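PDB 2R55: StAR-related lipid transfer protein 5 from Homo sapiens, which probably binds cholesterol or other sterols and may take part in the transport of such lipids within the cell. Local coordinates for residues L114-T119 / V155-C160. Residues are numbered along the deposited sequence; the frame is centred on the assembly and turned at random.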
loop_
_atom_site.group_PDB
_atom_site.type_symbol
_atom_site.label_atom_id
_atom_site.label_comp_id
_atom_site.label_asym_id
_atom_site.label_seq_id
_atom_site.Cartn_x
_atom_site.Cartn_y
_atom_site.Cartn_z
ATOM N N LEU A 114 1.257 7.599 -14.099
ATOM C CA LEU A 114 0.251 8.120 -13.189
ATOM C C LEU A 114 -1.144 7.637 -13.605
ATOM O O LEU A 114 -1.537 7.776 -14.773
ATOM C CB LEU A 114 0.338 9.652 -13.175
ATOM C CG LEU A 114 -0.687 10.479 -12.406
ATOM C CD1 LEU A 114 -0.668 10.090 -10.950
ATOM C CD2 LEU A 114 -0.420 11.958 -12.566
ATOM N N CYS A 115 -1.886 7.065 -12.658
ATOM C CA CYS A 115 -3.156 6.417 -12.979
ATOM C C CYS A 115 -4.141 6.323 -11.796
ATOM O O CYS A 115 -3.764 6.472 -10.630
ATOM C CB CYS A 115 -2.899 5.018 -13.548
ATOM S SG CYS A 115 -2.471 3.813 -12.276
ATOM N N VAL A 116 -5.404 6.067 -12.120
ATOM C CA VAL A 116 -6.454 5.946 -11.115
ATOM C C VAL A 116 -6.946 4.495 -11.039
ATOM O O VAL A 116 -7.334 3.906 -12.053
ATOM C CB VAL A 116 -7.610 6.927 -11.400
ATOM C CG1 VAL A 116 -8.673 6.847 -10.315
ATOM C CG2 VAL A 116 -7.067 8.352 -11.517
ATOM N N SER A 117 -6.906 3.919 -9.839
ATOM C CA SER A 117 -7.161 2.496 -9.673
ATOM C C SER A 117 -8.256 2.187 -8.658
ATOM O O SER A 117 -8.473 2.944 -7.711
ATOM C CB SER A 117 -5.880 1.770 -9.275
ATOM O OG SER A 117 -5.537 2.042 -7.929
ATOM N N ARG A 118 -8.948 1.072 -8.883
ATOM C CA ARG A 118 -9.918 0.538 -7.941
ATOM C C ARG A 118 -9.351 -0.756 -7.384
ATOM O O ARG A 118 -8.878 -1.599 -8.134
ATOM C CB ARG A 118 -11.268 0.295 -8.628
ATOM C CG ARG A 118 -12.318 -0.416 -7.763
ATOM C CD ARG A 118 -13.655 -0.455 -8.453
ATOM N NE ARG A 118 -14.345 -1.711 -8.184
ATOM C CZ ARG A 118 -15.278 -1.881 -7.252
ATOM N NH1 ARG A 118 -15.665 -0.863 -6.487
ATOM N NH2 ARG A 118 -15.836 -3.075 -7.090
ATOM N N THR A 119 -9.391 -0.891 -6.066
ATOM C CA THR A 119 -8.877 -2.063 -5.380
ATOM C C THR A 119 -9.980 -2.665 -4.501
ATOM O O THR A 119 -10.621 -1.951 -3.726
ATOM C CB THR A 119 -7.666 -1.682 -4.514
ATOM O OG1 THR A 119 -6.680 -1.040 -5.335
ATOM C CG2 THR A 119 -7.051 -2.908 -3.847
ATOM N N VAL A 155 -9.077 9.179 -4.362
ATOM C CA VAL A 155 -9.643 10.208 -5.230
ATOM C C VAL A 155 -11.047 9.804 -5.687
ATOM O O VAL A 155 -11.307 8.634 -5.986
ATOM C CB VAL A 155 -8.704 10.575 -6.438
ATOM C CG1 VAL A 155 -8.467 9.385 -7.367
ATOM C CG2 VAL A 155 -9.246 11.754 -7.214
ATOM N N GLU A 156 -11.955 10.775 -5.708
ATOM C CA GLU A 156 -13.279 10.563 -6.268
ATOM C C GLU A 156 -13.204 10.566 -7.788
ATOM O O GLU A 156 -12.643 11.475 -8.391
ATOM C CB GLU A 156 -14.253 11.636 -5.784
ATOM C CG GLU A 156 -14.687 11.493 -4.329
ATOM C CD GLU A 156 -15.437 12.728 -3.808
ATOM O OE1 GLU A 156 -16.300 13.284 -4.535
ATOM O OE2 GLU A 156 -15.161 13.148 -2.660
ATOM N N HIS A 157 -13.782 9.540 -8.399
ATOM C CA HIS A 157 -13.824 9.418 -9.847
ATOM C C HIS A 157 -15.227 9.030 -10.311
ATOM O O HIS A 157 -15.705 7.941 -9.997
ATOM C CB HIS A 157 -12.811 8.375 -10.310
ATOM C CG HIS A 157 -12.545 8.395 -11.782
ATOM N ND1 HIS A 157 -13.543 8.266 -12.725
ATOM C CD2 HIS A 157 -11.387 8.499 -12.473
ATOM C CE1 HIS A 157 -13.012 8.314 -13.933
ATOM N NE2 HIS A 157 -11.705 8.449 -13.809
ATOM N N PRO A 158 -15.880 9.922 -11.077
ATOM C CA PRO A 158 -17.208 9.737 -11.670
ATOM C C PRO A 158 -17.451 8.422 -12.426
ATOM O O PRO A 158 -18.604 8.103 -12.712
ATOM C CB PRO A 158 -17.317 10.915 -12.640
ATOM C CG PRO A 158 -16.487 11.966 -12.035
ATOM C CD PRO A 158 -15.329 11.251 -11.396
ATOM N N LEU A 159 -16.400 7.675 -12.752
ATOM C CA LEU A 159 -16.572 6.389 -13.450
ATOM C C LEU A 159 -16.380 5.208 -12.503
ATOM O O LEU A 159 -16.314 4.053 -12.920
ATOM C CB LEU A 159 -15.632 6.296 -14.662
ATOM C CG LEU A 159 -15.757 5.156 -15.681
ATOM C CD1 LEU A 159 -17.127 5.132 -16.395
ATOM C CD2 LEU A 159 -14.604 5.239 -16.675
ATOM N N CYS A 160 -16.292 5.515 -11.218
ATOM C CA CYS A 160 -16.156 4.493 -10.201
ATOM C C CYS A 160 -16.793 4.935 -8.869
ATOM O O CYS A 160 -16.096 5.302 -7.926
ATOM C CB CYS A 160 -14.689 4.112 -10.031
ATOM S SG CYS A 160 -14.496 2.634 -9.035
#
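Val116 meets two residues of the loop through one methyl, CG1. Its apolar contact is with Val155: CG1 of Val116 lies 3.9 Å from CG1 of Val155, and the two side chains cross at about a right angle. The same Val116 CG1 approaches the His157 ring obliquely, 3.8 Å from CD2. In Val116 this methyl is anti to the backbone N (chi1 -177°), which sends it out from the strand to the loop.

The second patch pairs a thiol with an aliphatic chain. SG of Cys160 lies 3.3 Å from CD of Arg118 and 4.0 Å from CG of Arg118. The sulfur therefore rests beside the methylene part of the arginine. The charged end has other partners: NE forms a salt bridge with Glu105, NH1 forms one with Asp133, and Phe166 makes a cation-pi contact.

Two polar bonds lie at the turn within 155-160. Residues His157 to Cys160 make a type I beta turn, closed by Cys160 N to His157 O at 2.8 Å. Leu159 N also donates to His157 ND1, at 2.9 Å with an N-H...ND1 angle of 158°, almost in the ring plane. NE2 of His157 is hydrogen-bonded to Gln108, so both ring nitrogens are engaged, which probably holds the ring in this orientation. Replacing His157 by alanine is likely to leave Leu159 N and Gln108 without their ring partners and to open a gap beside Val116 CG1.

The contact is side-chain packing of a loop against a sheet strand in the START domain. Strand 114-120 runs antiparallel between strands 103-109 and 132-142. The loop joins strands 148-154 and 167-180 and passes across one face of strand 114-120. There Cys160 also touches Ile107 and Val135, one on each flanking strand.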